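Local coordinates for lipoprotein (Klebsiella pneumoniae subsp. pneumoniae, PDB 4HWM), which is of unknown function, but is a lipoprotein of the YedD-like family whose chain folds into a closed antiparallel beta barrel, at residues Glu48-Phe52 / Gln63-Leu67; Ser36-Ser42 / Cys54-Gln58. All blocks are in the same frame, centred on the assembly; numbering follows the deposited sequence.

Overall arrangement
Both contacts lie on strand 50-56 of an eight-stranded antiparallel barrel, their centres about 19 Å apart. Contact 1 pairs the start of that strand with its successor, 60-70, its centre about 7 Å from the centre of the chain; contact 2 pairs its end with its predecessor, 40-45, its centre about 13 Å from that point. The two hairpins share strand 50-56, the middle one of the three. Contact 1 is the more buried, with two glycines, a threonine methyl against a leucine and a phenylalanine beside a proline. Contact 2 runs outward from buried S42 and C54 to exposed W57, whose indole lies against the S36-A39 beta turn. Helix 108-118 touches F52 and P64 in contact 1, S42 and C54 in contact 2.

Contact 1. Residues Glu48-Phe52 / Gln63-Leu67; sequences EGDTF and QPGKL
T51 and G65 form the hydrogen-bonded pair at the middle of this antiparallel ladder: T51 N reaches G65 O at 2.9 Å and G65 N reaches T51 O at 3.0 Å. With chi1 at 70°, T51 holds OG1 between its backbone N and carbonyl carbon and leans it over the G65 backbone, 3.1 Å from the bare G65 CA. The methyl CG2, beside the backbone N, meets L67 CD2 at 3.7 Å as the two side chains cross obliquely. Just before strand 50-56 begins, G49 O accepts a nearly straight bond from L67 N (167° at the hydrogen), and L67 CD1 lies near G49 CA. F52 and P64 project alongside each other from the same face of the sheet; P64 CG touches F52 CE1 at 3.8 Å, in the plane of the ring at its edge. F52 also meets the W114 ring and touches C110, A113 and A117 of helix 108-118. Water 1 bridges D50 OD1 and G65 O, while D50 OD2 forms a salt bridge with K14. Water 2 donates to T51 OG1 (2.8 Å) and Q63 O. Since T51 OG1 also bonds N76 OD1, the buried hydroxyl is satisfied by water and asparagine, while its methyl takes the apolar share of the contact.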
ATOM      1  N   GLU A  48      -8.228   1.294   9.773  1.00 14.76           N
ATOM      2  CA  GLU A  48      -9.498   1.623   9.129  1.00 16.71           C
ATOM      3  C   GLU A  48      -9.558   1.245   7.652  1.00 15.49           C
ATOM      4  O   GLU A  48     -10.633   1.308   7.040  1.00 18.39           O
ATOM      5  CB  GLU A  48      -9.781   3.127   9.294  1.00 18.54           C
ATOM      6  CG  GLU A  48      -9.971   3.555  10.753  1.00 22.89           C
ATOM      7  CD  GLU A  48      -8.678   3.875  11.488  1.00 27.35           C
ATOM      8  OE1 GLU A  48      -7.585   3.866  10.865  1.00 24.64           O
ATOM      9  OE2 GLU A  48      -8.748   4.141  12.715  1.00 30.00           O
ATOM     10  N   GLY A  49      -8.421   0.853   7.058  1.00 14.26           N
ATOM     11  CA  GLY A  49      -8.422   0.448   5.658  1.00 14.39           C
ATOM     12  C   GLY A  49      -7.985   1.510   4.680  1.00 13.18           C
ATOM     13  O   GLY A  49      -8.121   1.310   3.481  1.00 15.06           O
ATOM     14  N   ASP A  50      -7.439   2.630   5.153  1.00 12.78           N
ATOM     15  CA  ASP A  50      -6.781   3.562   4.232  1.00 11.95           C
ATOM     16  C   ASP A  50      -5.406   2.979   3.879  1.00 12.49           C
ATOM     17  O   ASP A  50      -4.773   2.309   4.690  1.00 13.19           O
ATOM     18  CB  ASP A  50      -6.632   4.932   4.823  1.00 12.47           C
ATOM     19  CG  ASP A  50      -7.946   5.642   4.996  1.00 15.42           C
ATOM     20  OD1 ASP A  50      -8.513   6.109   4.008  1.00 19.43           O
ATOM     21  OD2 ASP A  50      -8.441   5.720   6.142  1.00 21.03           O
ATOM     22  N   THR A  51      -4.966   3.226   2.651  1.00 11.47           N
ATOM     23  CA  THR A  51      -3.695   2.719   2.205  1.00 11.31           C
ATOM     24  C   THR A  51      -2.858   3.780   1.531  1.00 10.18           C
ATOM     25  O   THR A  51      -3.361   4.843   1.135  1.00 10.77           O
ATOM     26  CB  THR A  51      -3.891   1.566   1.228  1.00 11.20           C
ATOM     27  OG1 THR A  51      -4.429   2.085   0.011  1.00 11.87           O
ATOM     28  CG2 THR A  51      -4.802   0.435   1.823  1.00 13.07           C
ATOM     29  N   PHE A  52      -1.589   3.448   1.345  1.00  9.96           N
ATOM     30  CA  PHE A  52      -0.660   4.326   0.632  1.00  9.87           C
ATOM     31  C   PHE A  52       0.381   3.471  -0.038  1.00 10.41           C
ATOM     32  O   PHE A  52       1.084   2.707   0.644  1.00 11.26           O
ATOM     33  CB  PHE A  52       0.005   5.281   1.631  1.00 10.96           C
ATOM     34  CG  PHE A  52       0.658   6.491   1.009  1.00 12.08           C
ATOM     35  CD1 PHE A  52      -0.102   7.435   0.350  1.00 14.52           C
ATOM     36  CD2 PHE A  52       2.027   6.679   1.093  1.00 11.61           C
ATOM     37  CE1 PHE A  52       0.500   8.575  -0.170  1.00 13.14           C
ATOM     38  CE2 PHE A  52       2.627   7.789   0.554  1.00 13.69           C
ATOM     39  CZ  PHE A  52       1.872   8.722  -0.104  1.00 13.42           C
ATOM     40  N   GLN A  63       0.622   6.877  -4.130  1.00 11.89           N
ATOM     41  CA  GLN A  63      -0.821   6.968  -4.360  1.00 12.27           C
ATOM     42  C   GLN A  63      -1.592   6.494  -3.156  1.00 10.82           C
ATOM     43  O   GLN A  63      -1.417   5.359  -2.736  1.00 10.27           O
ATOM     44  CB  GLN A  63      -1.248   6.085  -5.535  1.00 15.60           C
ATOM     45  CG  GLN A  63      -0.500   6.363  -6.855  1.00 19.28           C
ATOM     46  CD  GLN A  63      -0.666   5.216  -7.791  1.00 30.26           C
ATOM     47  OE1 GLN A  63       0.312   4.546  -8.142  1.00 38.90           O
ATOM     48  NE2 GLN A  63      -1.912   4.905  -8.124  1.00 31.36           N
ATOM     49  N   PRO A  64      -2.474   7.351  -2.619  1.00 11.65           N
ATOM     50  CA  PRO A  64      -3.403   6.886  -1.600  1.00 12.08           C
ATOM     51  C   PRO A  64      -4.395   5.864  -2.185  1.00 12.28           C
ATOM     52  O   PRO A  64      -4.641   5.832  -3.389  1.00 13.88           O
ATOM     53  CB  PRO A  64      -4.096   8.181  -1.147  1.00 15.38           C
ATOM     54  CG  PRO A  64      -3.044   9.289  -1.444  1.00 17.05           C
ATOM     55  CD  PRO A  64      -2.485   8.821  -2.769  1.00 15.20           C
ATOM     56  N   GLY A  65      -4.998   5.047  -1.325  1.00 12.67           N
ATOM     57  CA  GLY A  65      -6.025   4.104  -1.726  1.00 13.76           C
ATOM     58  C   GLY A  65      -6.866   3.656  -0.536  1.00 12.81           C
ATOM     59  O   GLY A  65      -6.749   4.201   0.557  1.00 13.94           O
ATOM     60  N   LYS A  66      -7.689   2.655  -0.797  1.00 13.78           N
ATOM     61  CA  LYS A  66      -8.598   2.089   0.186  1.00 15.69           C
ATOM     62  C   LYS A  66      -8.649   0.601   0.010  1.00 14.03           C
ATOM     63  O   LYS A  66      -8.708   0.135  -1.110  1.00 16.22           O
ATOM     64  CB  LYS A  66     -10.053   2.568  -0.055  1.00 18.08           C
ATOM     65  CG  LYS A  66     -10.283   4.007   0.093  1.00 20.77           C
ATOM     66  CD  LYS A  66     -11.696   4.384  -0.328  1.00 19.57           C
ATOM     67  CE  LYS A  66     -11.949   5.856  -0.277  1.00 25.71           C
ATOM     68  NZ  LYS A  66     -13.314   6.133  -0.877  1.00 27.31           N
ATOM     69  N   LEU A  67      -8.742  -0.152   1.102  1.00 14.23           N
ATOM     70  CA  LEU A  67      -9.029  -1.579   0.991  1.00 14.32           C
ATOM     71  C   LEU A  67     -10.493  -1.787   0.615  1.00 16.37           C
ATOM     72  O   LEU A  67     -11.375  -1.012   1.031  1.00 17.46           O
ATOM     73  CB  LEU A  67      -8.797  -2.283   2.305  1.00 15.28           C
ATOM     74  CG  LEU A  67      -7.390  -2.310   2.852  1.00 15.25           C
ATOM     75  CD1 LEU A  67      -7.430  -3.097   4.178  1.00 16.06           C
ATOM     76  CD2 LEU A  67      -6.381  -2.914   1.863  1.00 16.88           C
TER
HETATM   77  O   HOH W   1      -7.250   6.633   1.678  1.00 17.96           O
HETATM   78  O   HOH W   2      -2.725   2.802  -2.112  1.00 11.83           O

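Contact 2. Residues Ser36-Ser42 / Cys54-Gln58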
ATOM      1  N   SER A  36      14.593  -1.451 -11.483  1.00 14.51           N
ATOM      2  CA  SER A  36      15.966  -1.801 -11.187  1.00 14.82           C
ATOM      3  C   SER A  36      16.055  -2.439  -9.795  1.00 13.29           C
ATOM      4  O   SER A  36      15.180  -2.163  -8.967  1.00 12.83           O
ATOM      5  CB  SER A  36      16.816  -0.532 -11.231  1.00 16.19           C
ATOM      6  OG  SER A  36      18.184  -0.858 -11.504  1.00 17.44           O
ATOM      7  N   PRO A  37      17.103  -3.254  -9.524  1.00 13.66           N
ATOM      8  CA  PRO A  37      17.190  -3.937  -8.239  1.00 14.23           C
ATOM      9  C   PRO A  37      17.151  -3.065  -6.986  1.00 13.52           C
ATOM     10  O   PRO A  37      16.676  -3.538  -5.948  1.00 15.89           O
ATOM     11  CB  PRO A  37      18.520  -4.701  -8.318  1.00 16.12           C
ATOM     12  CG  PRO A  37      18.637  -5.006  -9.780  1.00 17.61           C
ATOM     13  CD  PRO A  37      18.122  -3.771 -10.472  1.00 15.08           C
ATOM     14  N   ASP A  38      17.586  -1.820  -7.066  1.00 14.66           N
ATOM     15  CA  ASP A  38      17.552  -0.943  -5.887  1.00 14.40           C
ATOM     16  C   ASP A  38      16.221  -0.229  -5.672  1.00 13.56           C
ATOM     17  O   ASP A  38      16.036   0.435  -4.647  1.00 14.06           O
ATOM     18  CB  ASP A  38      18.654   0.106  -5.933  1.00 13.96           C
ATOM     19  CG  ASP A  38      20.044  -0.489  -5.827  1.00 16.10           C
ATOM     20  OD1 ASP A  38      20.237  -1.555  -5.165  1.00 18.54           O
ATOM     21  OD2 ASP A  38      20.919   0.174  -6.409  1.00 18.38           O
ATOM     22  N   ALA A  39      15.296  -0.375  -6.619  1.00 12.04           N
ATOM     23  CA  ALA A  39      13.972   0.218  -6.459  1.00 10.96           C
ATOM     24  C   ALA A  39      13.282  -0.432  -5.235  1.00 10.81           C
ATOM     25  O   ALA A  39      13.494  -1.623  -4.949  1.00 12.43           O
ATOM     26  CB  ALA A  39      13.126   0.049  -7.725  1.00 11.31           C
ATOM     27  N   ILE A  40      12.482   0.375  -4.543  1.00 10.66           N
ATOM     28  CA  ILE A  40      11.791  -0.026  -3.322  1.00 10.66           C
ATOM     29  C   ILE A  40      10.299   0.266  -3.493  1.00 10.57           C
ATOM     30  O   ILE A  40       9.922   1.311  -4.002  1.00 11.85           O
ATOM     31  CB  ILE A  40      12.320   0.759  -2.086  1.00 11.88           C
ATOM     32  CG1 ILE A  40      13.816   0.548  -1.901  1.00 16.95           C
ATOM     33  CG2 ILE A  40      11.577   0.379  -0.780  1.00 13.93           C
ATOM     34  CD1 ILE A  40      14.487   1.579  -1.038  1.00 19.43           C
ATOM     35  N   ALA A  41       9.449  -0.657  -3.056  1.00 10.84           N
ATOM     36  CA  ALA A  41       8.033  -0.409  -2.921  1.00 10.44           C
ATOM     37  C   ALA A  41       7.593  -0.582  -1.482  1.00 10.64           C
ATOM     38  O   ALA A  41       8.056  -1.461  -0.762  1.00 11.23           O
ATOM     39  CB  ALA A  41       7.234  -1.319  -3.832  1.00 12.06           C
ATOM     40  N   SER A  42       6.651   0.259  -1.095  1.00 10.77           N
ATOM     41  CA  SER A  42       6.088   0.248   0.254  1.00 10.19           C
ATOM     42  C   SER A  42       4.568   0.345   0.176  1.00 10.25           C
ATOM     43  O   SER A  42       4.011   0.965  -0.734  1.00 10.28           O
ATOM     44  CB  SER A  42       6.610   1.447   1.058  1.00 13.67           C
ATOM     45  OG  SER A  42       8.018   1.446   1.152  1.00 18.14           O
ATOM     46  N   CYS A  54       3.687   3.471  -2.208  1.00 10.73           N
ATOM     47  CA  CYS A  54       4.794   4.405  -2.465  1.00 11.89           C
ATOM     48  C   CYS A  54       5.948   3.621  -3.028  1.00 12.51           C
ATOM     49  O   CYS A  54       6.440   2.703  -2.388  1.00 14.96           O
ATOM     50  CB  CYS A  54       5.182   5.112  -1.169  1.00 14.11           C
ATOM     51  SG  CYS A  54       6.448   6.354  -1.342  1.00 18.78           S
ATOM     52  N   ARG A  55       6.367   3.968  -4.233  1.00 11.88           N
ATOM     53  CA  ARG A  55       7.438   3.251  -4.913  1.00 13.20           C
ATOM     54  C   ARG A  55       8.495   4.253  -5.312  1.00 13.09           C
ATOM     55  O   ARG A  55       8.173   5.358  -5.685  1.00 15.00           O
ATOM     56  CB  ARG A  55       6.890   2.538  -6.122  1.00 14.43           C
ATOM     57  CG  ARG A  55       5.738   1.639  -5.736  1.00 14.79           C
ATOM     58  CD  ARG A  55       5.267   0.831  -6.862  1.00 16.45           C
ATOM     59  NE  ARG A  55       3.926   0.302  -6.639  1.00 14.05           N
ATOM     60  CZ  ARG A  55       3.348  -0.668  -7.322  1.00 13.84           C
ATOM     61  NH1 ARG A  55       3.975  -1.262  -8.335  1.00 18.69           N
ATOM     62  NH2 ARG A  55       2.106  -1.005  -7.016  1.00 16.92           N
ATOM     63  N   GLN A  56       9.755   3.874  -5.222  1.00 12.07           N
ATOM     64  CA  GLN A  56      10.830   4.822  -5.430  1.00 12.56           C
ATOM     65  C   GLN A  56      12.045   4.174  -6.066  1.00 13.50           C
ATOM     66  O   GLN A  56      12.396   3.024  -5.787  1.00 14.36           O
ATOM     67  CB  GLN A  56      11.240   5.460  -4.113  1.00 16.69           C
ATOM     68  CG  GLN A  56      11.747   4.517  -3.068  1.00 15.71           C
ATOM     69  CD  GLN A  56      11.972   5.207  -1.765  1.00 20.67           C
ATOM     70  OE1 GLN A  56      12.991   5.918  -1.594  1.00 28.13           O
ATOM     71  NE2 GLN A  56      11.066   5.011  -0.827  1.00 18.40           N
ATOM     72  N   TRP A  57      12.681   4.945  -6.936  1.00 14.28           N
ATOM     73  CA  TRP A  57      14.026   4.633  -7.383  1.00 14.23           C
ATOM     74  C   TRP A  57      14.680   5.967  -7.746  1.00 13.62           C
ATOM     75  O   TRP A  57      15.107   6.681  -6.852  1.00 15.05           O
ATOM     76  CB  TRP A  57      14.027   3.590  -8.505  1.00 15.18           C
ATOM     77  CG  TRP A  57      15.419   3.256  -8.940  1.00 14.75           C
ATOM     78  CD1 TRP A  57      16.507   3.037  -8.127  1.00 16.03           C
ATOM     79  CD2 TRP A  57      15.870   3.126 -10.270  1.00 16.17           C
ATOM     80  NE1 TRP A  57      17.620   2.790  -8.900  1.00 17.06           N
ATOM     81  CE2 TRP A  57      17.258   2.850 -10.218  1.00 15.12           C
ATOM     82  CE3 TRP A  57      15.249   3.233 -11.512  1.00 16.41           C
ATOM     83  CZ2 TRP A  57      18.021   2.653 -11.361  1.00 18.72           C
ATOM     84  CZ3 TRP A  57      16.005   3.053 -12.650  1.00 19.50           C
ATOM     85  CH2 TRP A  57      17.390   2.777 -12.569  1.00 17.66           C
ATOM     86  N   GLN A  58      14.703   6.332  -9.019  1.00 14.22           N
ATOM     87  CA  GLN A  58      15.172   7.656  -9.419  1.00 13.63           C
ATOM     88  C   GLN A  58      14.147   8.729  -9.077  1.00 14.55           C
ATOM     89  O   GLN A  58      14.510   9.877  -8.840  1.00 16.08           O
ATOM     90  CB  GLN A  58      15.540   7.741 -10.908  1.00 13.92           C
ATOM     91  CG  GLN A  58      16.607   6.766 -11.352  1.00 16.94           C
ATOM     92  CD  GLN A  58      17.922   6.988 -10.695  1.00 17.87           C
ATOM     93  OE1 GLN A  58      18.424   8.116 -10.656  1.00 21.35           O
ATOM     94  NE2 GLN A  58      18.495   5.924 -10.151  1.00 22.12           N
TER
HETATM   95  O   HOH W   3      20.286   1.736  -8.328  1.00 18.75           O
HETATM   96  O   HOH W   4       9.049   2.903  -1.119  1.00 21.16           O
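W57 lays its indole against S36 and A39, the ends of the turn before strand 40-45. Its CB starts against A39 CB, 3.7 Å away, and CG stays near the same methyl. The torsion that sets CG anti to the backbone N (chi1 -179°) carries the ring system along residues 36-39, with CD1 beside A39 N and the carbonyl carbon of D38. NE1, the polar corner, donates to water 3 at 2.9 Å; this water lies in the ring plane at the edge and donates a hydrogen bond to D38 OD2. CD2, CE3 and CZ3 border S36 CB, while CE2, CZ2 and CH2 lie closer to it, nearest at CZ2 (3.4 Å), where S36 OG also approaches. The S36 methylene thus sits over the six-membered ring of W57 in a CH-pi contact. Q58 NE2 lies over the opposite face, toward the rim. The S36-A39 segment is a type I beta turn, closed by A39 N to S36 O at 3.0 Å, and it leads into the hairpin of strands 40-45 and 50-56, neighbours in the antiparallel barrel. I40 and Q56 bond each other through both N-H groups, I40 N to Q56 O at 2.9 Å and Q56 N to I40 O at 2.8 Å. S42 and C54 form the next hydrogen-bonded pair. Between them, A41 CB packs on R55 CG, and the extended R55 chain takes its guanidinium to salt bridges with D53 and D96. Water 4 bonds S42 OG and C54 O (2.9 Å each), and C54 turns SG toward helix 108-118, where it is disulfide-bonded to C110.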